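Local coordinates for thiol peroxidase (Mycobacterium tuberculosis, PDB 1Y25), which probably reduces hydrogen peroxide and organic hydroperoxides to water and alcohols, drawing on thioredoxin as electron donor, and so protects the cell against oxidative stress, at residues 49-54 and 131-136; 63-68 and 96-101; 79-84 and 126-131. The protein carries 1 engineered substitution. One frame throughout, in Å; residues are numbered along the deposited sequence.

Contact 1: residues 49-54 and 131-136; sequences LNIFPS and AIVVIG
Leu49 and Ile51 on one strand and Ala131, Val133 and Ile135 on the other pack their side chains together on a single face of the central mixed sheet of this thioredoxin fold, where strands 47-51 and 131-135 run antiparallel. Leu49 lies alongside Val133, both pointing the same way, and its CD1 fills the notch between Val133 CB (3.9 Å) and the tip of Ile135, whose CD1 lies obliquely to it, 4.1 Å from Leu49 CD1. In Ile51, CG1 lies beside the backbone N (chi1 -51°), and the nearly extended chi2 carries CD1 toward the neighbouring strand, into the hollow above the small Ala131. There Ile51 CD1 rests 4.1 Å from Ala131 CB and 4.0 Å from Val133 CG2. Knob and hollow therefore alternate: the methyl of Ala131 leaves room that Ile51 takes up, and Leu49 fits between Val133 and Ile135. On the other face Asn50 and Ile132 cross at a slant, with Asn50 OD1 against Ile132 CD1 at 3.4 Å. Two hydrogen-bonded pairs fasten the backbones. Leu49 N gives to Val133 O (2.8 Å, 169° at the hydrogen) and Val133 N returns to Leu49 O. Ile51 and Ala131 exchange a second pair, in which Ala131 N sits well above the carbonyl plane of Ile51. Ile132 CA adds a CH...O contact to Leu49 O at 3.2 Å. Main-chain polar atoms thus satisfy one another between the strands; one face of the contact is purely hydrocarbon, while the other mixes Ile132 with the amide of Asn50.

Contact 2: residues 63-68 and 96-101; sequences SVRTFD and EGTENV
Asp68 OD1 takes two backbone N-H groups from the loop joining helix 86-96 to strand 101-105, tying that loop to helix 58-74 of the thioredoxin fold. Asn100 N comes to the syn lone pair of Asp68 OD1 at 2.9 Å, although the bond is bent (134°). Val101 N adds a weak second bond. With CG anti to the backbone N (chi1 -168°), the Asp68 carboxylate reaches out from the helix over Thr98, and Asp68 CG lies 3.6 Å from Thr98 CB. Thr98 is the centre of an inverse gamma turn, just after Gly97 leaves the helix with positive phi. The side-chain amide of Asn100 stands almost perpendicular to the carboxylate, 84° between planes. Further in, Val64 and Val101 cross at about a right angle, Val64 CG1 to Val101 CG2 at 4.0 Å. Toward solvent, the extended Arg65 chain meets Glu96, bent at chi2, in a salt bridge. Glu96 OE1 lies near the guanidinium plane at its edge, yet the arginine approaches from above the carboxylate plane: Arg65 NE is 2.7 Å from Glu96 OE1, and Arg65 NH2 adds a weak bond to that same oxygen.

Contact 3: residues 79-84 and 126-131; sequences LCVSKD and GLLARA. With ACT (acetate ion), chain C.
Leu128 supplies most of the apolar contact, its two methyls spread over the end of strand 78-82 and the turn that follows. Leu128 CD1 lies 4.0 Å from Val81 CG1 and close to Ser82 CA, while CD2 touches the aliphatic part of Lys83, whose chain crosses it at about a right angle. The bend of Lys83 at chi2 (-77°) sets its methylenes over the segment 126-128, with Lys83 CG 3.4 Å from Gly126 O; its NZ continues to the carbonyl of Ala106. No direct hydrogen bond joins the segments. Instead one water accepts from both backbones, 2.9 Å from Lys83 N and 3.1 Å from Leu128 N. Within 79-84 an ST turn rounds off the strand, Asp84 N bonding Ser82 OG; Ser82 OG lies a short 2.5 Å from Asp84 OD2 and also pairs with Gln89. The charged group of the other segment is Arg130, whose chain, bent at chi3, carries the guanidinium to the active-site end of helix 58-74. Arg130 NH2 donates to an acetate oxygen at 2.8 Å, near the guanidinium plane at its edge, and Arg130 NH1 bonds Ser60, the engineered replacement of the peroxidatic cysteine. Acetate, probably from the crystallisation liquor, also bonds Thr57, Val59 N and Ser60. Its position suggests an anion-binding site beside the catalytic position, consistent with the arginine of peroxiredoxin active sites.

How the contacts relate
Contact 1 is the core of the fold, close to the chain centre and with every touching residue buried; contact 2 lies farther out, partly buried, and contact 3 falls between. Contacts 1 and 3 share Ala131 and reach the same sheet, whose strands 47-51 and 78-82 are neighbours. Helix 58-74, which bears contact 2, covers the face of Asn50: Ser63 bonds Asn50, and Phe67 packs on both Asn50 and Ile132. Contacts 2 and 3 meet at Cys80, touched by Val64 and Val101. The chemistry shifts accordingly, from direct strand pairing in 49-54/131-136, through apolar side chains and a water-bridged backbone in 79-84/126-131, to carboxylate-held loop and salt bridge in 63-68/96-101.

Contact 1: residues 49-54 and 131-136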
ATOM      1  N   LEU A  49       8.239  12.118   0.024  1.00 22.88           N
ATOM      2  CA  LEU A  49       9.003  11.662   1.191  1.00 23.84           C
ATOM      3  C   LEU A  49      10.348  11.251   0.679  1.00 22.43           C
ATOM      4  O   LEU A  49      10.463  10.270  -0.099  1.00 18.21           O
ATOM      5  CB  LEU A  49       8.340  10.411   1.859  1.00 24.20           C
ATOM      6  CG  LEU A  49       6.833  10.455   2.182  1.00 27.08           C
ATOM      7  CD1 LEU A  49       6.437   9.153   2.864  1.00 26.24           C
ATOM      8  CD2 LEU A  49       6.419  11.735   2.926  1.00 28.10           C
ATOM      9  N   ASN A  50      11.313  12.070   1.073  1.00 23.04           N
ATOM     10  CA  ASN A  50      12.737  11.818   0.936  1.00 24.24           C
ATOM     11  C   ASN A  50      13.256  11.172   2.221  1.00 23.53           C
ATOM     12  O   ASN A  50      13.555  11.831   3.168  1.00 24.58           O
ATOM     13  CB  ASN A  50      13.490  13.154   0.629  1.00 22.43           C
ATOM     14  CG  ASN A  50      14.973  12.946   0.337  1.00 24.00           C
ATOM     15  OD1 ASN A  50      15.343  11.945  -0.257  1.00 23.88           O
ATOM     16  ND2 ASN A  50      15.832  13.898   0.755  1.00 21.49           N
ATOM     17  N   ILE A  51      13.406   9.854   2.184  1.00 25.23           N
ATOM     18  CA  ILE A  51      13.685   9.028   3.361  1.00 23.20           C
ATOM     19  C   ILE A  51      15.151   8.600   3.303  1.00 23.47           C
ATOM     20  O   ILE A  51      15.646   8.117   2.233  1.00 23.04           O
ATOM     21  CB  ILE A  51      12.761   7.772   3.387  1.00 23.63           C
ATOM     22  CG1 ILE A  51      11.273   8.116   3.204  1.00 22.55           C
ATOM     23  CG2 ILE A  51      13.026   6.890   4.633  1.00 23.71           C
ATOM     24  CD1 ILE A  51      10.433   6.951   2.636  1.00 22.23           C
ATOM     25  N   PHE A  52      15.887   8.797   4.399  1.00 22.43           N
ATOM     26  CA  PHE A  52      17.332   8.455   4.382  1.00 21.93           C
ATOM     27  C   PHE A  52      17.845   8.174   5.764  1.00 21.42           C
ATOM     28  O   PHE A  52      17.188   8.518   6.760  1.00 21.13           O
ATOM     29  CB  PHE A  52      18.144   9.576   3.763  1.00 21.93           C
ATOM     30  CG  PHE A  52      17.760  10.940   4.295  1.00 23.28           C
ATOM     31  CD1 PHE A  52      16.858  11.749   3.619  1.00 21.27           C
ATOM     32  CD2 PHE A  52      18.327  11.419   5.506  1.00 24.04           C
ATOM     33  CE1 PHE A  52      16.489  13.006   4.136  1.00 20.30           C
ATOM     34  CE2 PHE A  52      17.933  12.693   6.055  1.00 25.09           C
ATOM     35  CZ  PHE A  52      17.014  13.469   5.364  1.00 23.15           C
ATOM     36  N   PRO A  53      19.059   7.577   5.826  1.00 23.97           N
ATOM     37  CA  PRO A  53      19.769   7.330   7.107  1.00 24.51           C
ATOM     38  C   PRO A  53      19.950   8.564   8.053  1.00 24.79           C
ATOM     39  O   PRO A  53      19.535   8.506   9.193  1.00 26.89           O
ATOM     40  CB  PRO A  53      21.103   6.641   6.669  1.00 24.39           C
ATOM     41  CG  PRO A  53      20.863   6.129   5.299  1.00 24.98           C
ATOM     42  CD  PRO A  53      19.784   7.000   4.660  1.00 22.34           C
ATOM     43  N   SER A  54      20.531   9.661   7.579  1.00 25.95           N
ATOM     44  CA  SER A  54      20.850  10.816   8.404  1.00 24.64           C
ATOM     45  C   SER A  54      21.265  12.037   7.584  1.00 25.73           C
ATOM     46  O   SER A  54      21.994  11.848   6.629  1.00 27.78           O
ATOM     47  CB  SER A  54      22.030  10.476   9.347  1.00 25.85           C
ATOM     48  OG  SER A  54      22.325  11.584  10.170  1.00 25.77           O
ATOM     49  N   ALA A 131      15.145   5.813   0.506  1.00 24.04           N
ATOM     50  CA  ALA A 131      13.967   5.543  -0.293  1.00 23.51           C
ATOM     51  C   ALA A 131      13.218   6.863  -0.611  1.00 22.48           C
ATOM     52  O   ALA A 131      13.386   7.850   0.074  1.00 21.61           O
ATOM     53  CB  ALA A 131      13.030   4.544   0.478  1.00 24.39           C
ATOM     54  N   ILE A 132      12.358   6.807  -1.646  1.00 23.91           N
ATOM     55  CA  ILE A 132      11.461   7.857  -2.026  1.00 23.42           C
ATOM     56  C   ILE A 132      10.086   7.211  -2.060  1.00 23.85           C
ATOM     57  O   ILE A 132       9.924   6.079  -2.604  1.00 22.94           O
ATOM     58  CB  ILE A 132      11.781   8.500  -3.457  1.00 23.05           C
ATOM     59  CG1 ILE A 132      13.193   9.033  -3.571  1.00 24.79           C
ATOM     60  CG2 ILE A 132      10.822   9.600  -3.804  1.00 24.41           C
ATOM     61  CD1 ILE A 132      13.601  10.071  -2.556  1.00 23.11           C
ATOM     62  N   VAL A 133       9.128   7.936  -1.493  1.00 23.29           N
ATOM     63  CA  VAL A 133       7.702   7.683  -1.660  1.00 25.13           C
ATOM     64  C   VAL A 133       7.017   8.987  -2.035  1.00 24.93           C
ATOM     65  O   VAL A 133       7.082   9.947  -1.286  1.00 25.59           O
ATOM     66  CB  VAL A 133       6.973   7.053  -0.352  1.00 25.59           C
ATOM     67  CG1 VAL A 133       5.537   6.799  -0.662  1.00 24.30           C
ATOM     68  CG2 VAL A 133       7.614   5.708   0.123  1.00 23.85           C
ATOM     69  N   VAL A 134       6.323   8.994  -3.181  1.00 25.42           N
ATOM     70  CA  VAL A 134       5.366  10.094  -3.540  1.00 24.84           C
ATOM     71  C   VAL A 134       3.928   9.681  -3.279  1.00 25.94           C
ATOM     72  O   VAL A 134       3.511   8.611  -3.734  1.00 27.36           O
ATOM     73  CB  VAL A 134       5.540  10.596  -4.967  1.00 23.61           C
ATOM     74  CG1 VAL A 134       4.478  11.648  -5.361  1.00 24.86           C
ATOM     75  CG2 VAL A 134       6.963  11.123  -5.172  1.00 21.91           C
ATOM     76  N   ILE A 135       3.256  10.435  -2.384  1.00 24.50           N
ATOM     77  CA  ILE A 135       1.837  10.269  -2.071  1.00 24.28           C
ATOM     78  C   ILE A 135       1.055  11.317  -2.889  1.00 23.63           C
ATOM     79  O   ILE A 135       1.358  12.475  -2.807  1.00 22.74           O
ATOM     80  CB  ILE A 135       1.573  10.470  -0.539  1.00 24.95           C
ATOM     81  CG1 ILE A 135       2.547   9.585   0.280  1.00 22.00           C
ATOM     82  CG2 ILE A 135       0.044  10.308  -0.210  1.00 23.24           C
ATOM     83  CD1 ILE A 135       2.591   9.921   1.742  1.00 23.73           C
ATOM     84  N   GLY A 136       0.125  10.877  -3.716  1.00 22.67           N
ATOM     85  CA  GLY A 136      -0.738  11.789  -4.447  1.00 24.66           C
ATOM     86  C   GLY A 136      -1.723  12.556  -3.559  1.00 24.71           C
ATOM     87  O   GLY A 136      -1.848  12.293  -2.399  1.00 23.85           O
TER

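Contact 2: residues 63-68 and 96-101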
ATOM      1  N   SER A  63      21.109  14.749  -1.093  1.00 22.51           N
ATOM      2  CA  SER A  63      19.740  14.600  -1.511  1.00 22.27           C
ATOM      3  C   SER A  63      18.847  15.737  -0.994  1.00 22.37           C
ATOM      4  O   SER A  63      18.019  16.222  -1.709  1.00 23.53           O
ATOM      5  CB  SER A  63      19.169  13.211  -1.152  1.00 21.30           C
ATOM      6  OG  SER A  63      18.922  13.067   0.217  1.00 21.13           O
ATOM      7  N   VAL A  64      19.057  16.159   0.235  1.00 23.12           N
ATOM      8  CA  VAL A  64      18.329  17.270   0.832  1.00 23.13           C
ATOM      9  C   VAL A  64      18.586  18.568   0.101  1.00 23.88           C
ATOM     10  O   VAL A  64      17.649  19.257  -0.254  1.00 23.16           O
ATOM     11  CB  VAL A  64      18.656  17.429   2.309  1.00 23.01           C
ATOM     12  CG1 VAL A  64      18.039  18.706   2.858  1.00 26.00           C
ATOM     13  CG2 VAL A  64      18.221  16.121   3.167  1.00 22.85           C
ATOM     14  N   ARG A  65      19.873  18.879  -0.148  1.00 23.72           N
ATOM     15  CA  ARG A  65      20.236  20.057  -0.906  1.00 22.81           C
ATOM     16  C   ARG A  65      19.615  20.012  -2.327  1.00 22.42           C
ATOM     17  O   ARG A  65      19.167  21.038  -2.847  1.00 21.21           O
ATOM     18  CB  ARG A  65      21.742  20.191  -1.003  1.00 22.66           C
ATOM     19  CG  ARG A  65      22.415  20.243   0.334  1.00 20.86           C
ATOM     20  CD  ARG A  65      23.841  20.525   0.140  1.00 24.12           C
ATOM     21  NE  ARG A  65      24.532  20.335   1.379  1.00 25.89           N
ATOM     22  CZ  ARG A  65      25.368  19.342   1.681  1.00 22.30           C
ATOM     23  NH1 ARG A  65      25.718  18.410   0.802  1.00 20.30           N
ATOM     24  NH2 ARG A  65      25.907  19.349   2.889  1.00 17.49           N
ATOM     25  N   THR A  66      19.631  18.854  -2.969  1.00 22.13           N
ATOM     26  CA  THR A  66      19.148  18.749  -4.358  1.00 22.63           C
ATOM     27  C   THR A  66      17.624  18.890  -4.420  1.00 22.91           C
ATOM     28  O   THR A  66      17.095  19.556  -5.305  1.00 23.93           O
ATOM     29  CB  THR A  66      19.589  17.411  -4.969  1.00 23.50           C
ATOM     30  OG1 THR A  66      21.034  17.314  -4.941  1.00 24.62           O
ATOM     31  CG2 THR A  66      19.052  17.235  -6.392  1.00 21.38           C
ATOM     32  N   PHE A  67      16.898  18.218  -3.530  1.00 23.40           N
ATOM     33  CA  PHE A  67      15.426  18.442  -3.445  1.00 23.94           C
ATOM     34  C   PHE A  67      15.023  19.880  -3.070  1.00 25.23           C
ATOM     35  O   PHE A  67      14.089  20.429  -3.627  1.00 24.21           O
ATOM     36  CB  PHE A  67      14.778  17.427  -2.535  1.00 24.47           C
ATOM     37  CG  PHE A  67      14.559  16.059  -3.191  1.00 24.32           C
ATOM     38  CD1 PHE A  67      13.748  15.916  -4.332  1.00 25.94           C
ATOM     39  CD2 PHE A  67      15.111  14.920  -2.635  1.00 29.65           C
ATOM     40  CE1 PHE A  67      13.526  14.641  -4.916  1.00 24.38           C
ATOM     41  CE2 PHE A  67      14.898  13.645  -3.187  1.00 21.49           C
ATOM     42  CZ  PHE A  67      14.117  13.512  -4.308  1.00 25.90           C
ATOM     43  N   ASP A  68      15.782  20.519  -2.205  1.00 25.93           N
ATOM     44  CA  ASP A  68      15.512  21.883  -1.836  1.00 27.24           C
ATOM     45  C   ASP A  68      15.557  22.799  -3.021  1.00 29.65           C
ATOM     46  O   ASP A  68      14.662  23.628  -3.203  1.00 29.92           O
ATOM     47  CB  ASP A  68      16.519  22.382  -0.807  1.00 27.04           C
ATOM     48  CG  ASP A  68      16.095  23.699  -0.189  1.00 26.00           C
ATOM     49  OD1 ASP A  68      15.070  23.639   0.520  1.00 28.39           O
ATOM     50  OD2 ASP A  68      16.765  24.751  -0.393  1.00 29.93           O
ATOM     51  N   GLU A  96      22.645  25.226   6.335  1.00 22.75           N
ATOM     52  CA  GLU A  96      22.683  25.176   4.830  1.00 24.18           C
ATOM     53  C   GLU A  96      21.735  26.158   4.081  1.00 24.79           C
ATOM     54  O   GLU A  96      21.898  26.443   2.884  1.00 25.27           O
ATOM     55  CB  GLU A  96      22.500  23.709   4.364  1.00 25.19           C
ATOM     56  CG  GLU A  96      23.377  22.694   5.118  1.00 26.22           C
ATOM     57  CD  GLU A  96      24.695  22.377   4.381  1.00 31.19           C
ATOM     58  OE1 GLU A  96      24.638  22.357   3.144  1.00 27.12           O
ATOM     59  OE2 GLU A  96      25.762  22.130   5.051  1.00 32.14           O
ATOM     60  N   GLY A  97      20.780  26.738   4.797  1.00 26.12           N
ATOM     61  CA  GLY A  97      19.831  27.651   4.233  1.00 27.60           C
ATOM     62  C   GLY A  97      18.832  26.917   3.337  1.00 29.28           C
ATOM     63  O   GLY A  97      18.297  27.530   2.442  1.00 28.38           O
ATOM     64  N   THR A  98      18.579  25.644   3.632  1.00 30.57           N
ATOM     65  CA  THR A  98      17.623  24.813   2.928  1.00 33.57           C
ATOM     66  C   THR A  98      16.291  24.966   3.600  1.00 35.09           C
ATOM     67  O   THR A  98      15.904  24.111   4.404  1.00 32.24           O
ATOM     68  CB  THR A  98      17.993  23.262   2.889  1.00 32.63           C
ATOM     69  OG1 THR A  98      18.325  22.810   4.180  1.00 36.52           O
ATOM     70  CG2 THR A  98      19.271  22.969   2.004  1.00 34.28           C
ATOM     71  N   GLU A  99      15.619  26.060   3.207  1.00 36.18           N
ATOM     72  CA  GLU A  99      14.308  26.484   3.753  1.00 39.03           C
ATOM     73  C   GLU A  99      13.006  25.928   3.085  1.00 39.57           C
ATOM     74  O   GLU A  99      11.876  26.180   3.616  1.00 40.51           O
ATOM     75  CB  GLU A  99      14.185  28.004   3.612  1.00 40.29           C
ATOM     76  CG  GLU A  99      14.768  28.851   4.775  1.00 43.69           C
ATOM     77  CD  GLU A  99      14.309  30.306   4.634  1.00 44.52           C
ATOM     78  OE1 GLU A  99      13.555  30.560   3.643  1.00 50.71           O
ATOM     79  OE2 GLU A  99      14.708  31.178   5.466  1.00 50.94           O
ATOM     80  N   ASN A 100      13.151  25.275   1.916  1.00 38.34           N
ATOM     81  CA  ASN A 100      12.047  24.711   1.160  1.00 37.02           C
ATOM     82  C   ASN A 100      11.660  23.272   1.481  1.00 36.06           C
ATOM     83  O   ASN A 100      10.582  22.853   1.145  1.00 38.07           O
ATOM     84  CB  ASN A 100      12.341  24.854  -0.310  1.00 38.23           C
ATOM     85  CG  ASN A 100      12.541  26.329  -0.682  1.00 41.04           C
ATOM     86  OD1 ASN A 100      11.843  26.822  -1.524  1.00 44.78           O
ATOM     87  ND2 ASN A 100      13.429  27.042   0.036  1.00 40.05           N
ATOM     88  N   VAL A 101      12.535  22.525   2.116  1.00 32.66           N
ATOM     89  CA  VAL A 101      12.208  21.193   2.586  1.00 31.49           C
ATOM     90  C   VAL A 101      11.681  21.326   3.995  1.00 30.48           C
ATOM     91  O   VAL A 101      11.909  22.336   4.666  1.00 32.00           O
ATOM     92  CB  VAL A 101      13.417  20.233   2.504  1.00 30.56           C
ATOM     93  CG1 VAL A 101      13.734  19.912   1.002  1.00 28.74           C
ATOM     94  CG2 VAL A 101      14.657  20.825   3.290  1.00 29.11           C
TER

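Contact 3: residues 79-84 and 126-131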
ATOM      1  N   LEU A  79       9.255  16.419   2.117  1.00 26.71           N
ATOM      2  CA  LEU A  79       9.448  16.120   3.512  1.00 26.13           C
ATOM      3  C   LEU A  79      10.696  15.239   3.595  1.00 25.41           C
ATOM      4  O   LEU A  79      10.806  14.186   2.961  1.00 23.60           O
ATOM      5  CB  LEU A  79       8.218  15.342   4.040  1.00 25.72           C
ATOM      6  CG  LEU A  79       7.894  15.344   5.503  1.00 28.26           C
ATOM      7  CD1 LEU A  79       7.531  16.739   5.912  1.00 30.93           C
ATOM      8  CD2 LEU A  79       6.811  14.388   5.934  1.00 28.14           C
ATOM      9  N   CYS A  80      11.597  15.641   4.445  1.00 24.70           N
ATOM     10  CA  CYS A  80      12.839  14.996   4.603  1.00 25.22           C
ATOM     11  C   CYS A  80      12.789  14.143   5.872  1.00 24.60           C
ATOM     12  O   CYS A  80      12.818  14.702   6.969  1.00 26.34           O
ATOM     13  CB  CYS A  80      13.955  16.061   4.639  1.00 25.19           C
ATOM     14  SG  CYS A  80      14.393  16.647   3.022  1.00 27.07           S
ATOM     15  N   VAL A  81      12.698  12.813   5.699  1.00 24.42           N
ATOM     16  CA  VAL A  81      12.389  11.861   6.775  1.00 23.96           C
ATOM     17  C   VAL A  81      13.547  10.961   7.176  1.00 24.56           C
ATOM     18  O   VAL A  81      14.147  10.332   6.341  1.00 24.78           O
ATOM     19  CB  VAL A  81      11.186  10.958   6.493  1.00 23.63           C
ATOM     20  CG1 VAL A  81      10.855  10.086   7.787  1.00 23.69           C
ATOM     21  CG2 VAL A  81       9.993  11.755   5.960  1.00 24.29           C
ATOM     22  N   SER A  82      13.864  10.953   8.465  1.00 23.28           N
ATOM     23  CA  SER A  82      14.950  10.166   8.982  1.00 23.58           C
ATOM     24  C   SER A  82      14.764   9.916  10.489  1.00 24.01           C
ATOM     25  O   SER A  82      13.849  10.422  11.137  1.00 21.91           O
ATOM     26  CB  SER A  82      16.300  10.839   8.781  1.00 24.61           C
ATOM     27  OG  SER A  82      16.462  11.948   9.606  1.00 22.42           O
ATOM     28  N   LYS A  83      15.652   9.098  11.013  1.00 24.28           N
ATOM     29  CA  LYS A  83      15.715   8.821  12.450  1.00 23.54           C
ATOM     30  C   LYS A  83      16.580   9.871  13.190  1.00 23.28           C
ATOM     31  O   LYS A  83      16.830   9.689  14.377  1.00 24.22           O
ATOM     32  CB  LYS A  83      16.326   7.425  12.665  1.00 23.37           C
ATOM     33  CG  LYS A  83      15.318   6.309  12.524  1.00 20.34           C
ATOM     34  CD  LYS A  83      14.419   6.164  13.719  1.00 22.83           C
ATOM     35  CE  LYS A  83      13.302   5.100  13.470  1.00 21.29           C
ATOM     36  NZ  LYS A  83      12.434   4.902  14.740  1.00 25.30           N
ATOM     37  N   ASP A  84      17.096  10.886  12.487  1.00 22.21           N
ATOM     38  CA  ASP A  84      17.752  11.997  13.137  1.00 22.34           C
ATOM     39  C   ASP A  84      16.854  12.592  14.216  1.00 22.46           C
ATOM     40  O   ASP A  84      15.625  12.705  14.065  1.00 21.72           O
ATOM     41  CB  ASP A  84      18.068  13.160  12.184  1.00 22.56           C
ATOM     42  CG  ASP A  84      19.086  12.847  11.136  1.00 22.40           C
ATOM     43  OD1 ASP A  84      20.230  12.470  11.466  1.00 20.71           O
ATOM     44  OD2 ASP A  84      18.715  13.067   9.939  1.00 25.66           O
ATOM     45  N   GLY A 126      18.290   0.145  12.536  1.00 24.79           N
ATOM     46  CA  GLY A 126      17.506   1.083  13.279  1.00 24.48           C
ATOM     47  C   GLY A 126      17.435   2.401  12.526  1.00 25.30           C
ATOM     48  O   GLY A 126      16.587   3.197  12.811  1.00 25.60           O
ATOM     49  N   LEU A 127      18.330   2.616  11.553  1.00 24.06           N
ATOM     50  CA  LEU A 127      18.240   3.751  10.629  1.00 24.97           C
ATOM     51  C   LEU A 127      17.292   3.456   9.486  1.00 23.02           C
ATOM     52  O   LEU A 127      16.988   2.323   9.319  1.00 24.41           O
ATOM     53  CB  LEU A 127      19.607   4.101  10.091  1.00 24.02           C
ATOM     54  CG  LEU A 127      20.657   4.404  11.173  1.00 25.56           C
ATOM     55  CD1 LEU A 127      21.970   4.569  10.552  1.00 25.79           C
ATOM     56  CD2 LEU A 127      20.311   5.650  11.928  1.00 26.00           C
ATOM     57  N   LEU A 128      16.788   4.472   8.781  1.00 22.34           N
ATOM     58  CA  LEU A 128      15.916   4.245   7.637  1.00 23.31           C
ATOM     59  C   LEU A 128      16.813   4.128   6.420  1.00 24.12           C
ATOM     60  O   LEU A 128      17.769   4.901   6.262  1.00 23.75           O
ATOM     61  CB  LEU A 128      14.836   5.318   7.465  1.00 22.17           C
ATOM     62  CG  LEU A 128      14.058   5.753   8.722  1.00 21.07           C
ATOM     63  CD1 LEU A 128      13.046   6.821   8.361  1.00 20.29           C
ATOM     64  CD2 LEU A 128      13.325   4.648   9.462  1.00 24.13           C
ATOM     65  N   ALA A 129      16.564   3.089   5.619  1.00 23.22           N
ATOM     66  CA  ALA A 129      17.233   2.945   4.351  1.00 23.94           C
ATOM     67  C   ALA A 129      16.861   4.151   3.382  1.00 24.02           C
ATOM     68  O   ALA A 129      15.852   4.817   3.559  1.00 22.17           O
ATOM     69  CB  ALA A 129      16.770   1.663   3.735  1.00 25.52           C
ATOM     70  N   ARG A 130      17.625   4.332   2.307  1.00 23.88           N
ATOM     71  CA  ARG A 130      17.369   5.430   1.364  1.00 23.90           C
ATOM     72  C   ARG A 130      16.205   5.026   0.465  1.00 24.56           C
ATOM     73  O   ARG A 130      16.225   3.968  -0.162  1.00 24.84           O
ATOM     74  CB  ARG A 130      18.586   5.738   0.556  1.00 25.49           C
ATOM     75  CG  ARG A 130      18.530   7.031  -0.108  1.00 25.73           C
ATOM     76  CD  ARG A 130      19.789   7.343  -0.845  1.00 24.38           C
ATOM     77  NE  ARG A 130      21.019   7.122  -0.118  1.00 22.84           N
ATOM     78  CZ  ARG A 130      21.406   7.789   0.968  1.00 23.08           C
ATOM     79  NH1 ARG A 130      20.663   8.739   1.497  1.00 26.16           N
ATOM     80  NH2 ARG A 130      22.504   7.457   1.578  1.00 22.65           N
ATOM     81  N   ALA A 131      15.145   5.813   0.506  1.00 24.04           N
ATOM     82  CA  ALA A 131      13.967   5.543  -0.293  1.00 23.51           C
ATOM     83  C   ALA A 131      13.218   6.863  -0.611  1.00 22.48           C
ATOM     84  O   ALA A 131      13.386   7.850   0.074  1.00 21.61           O
ATOM     85  CB  ALA A 131      13.030   4.544   0.478  1.00 24.39           C
TER
HETATM   86  C   ACT C1200      25.210   8.391   3.311  1.00 31.16           C
HETATM   87  O   ACT C1200      24.150   9.096   3.148  1.00 29.64           O
HETATM   88  OXT ACT C1200      26.237   8.949   2.838  1.00 31.04           O
HETATM   89  CH3 ACT C1200      25.306   7.068   4.042  1.00 30.75           C
HETATM   90  O   HOH W   1      17.315   7.424   9.341  1.00 18.95           O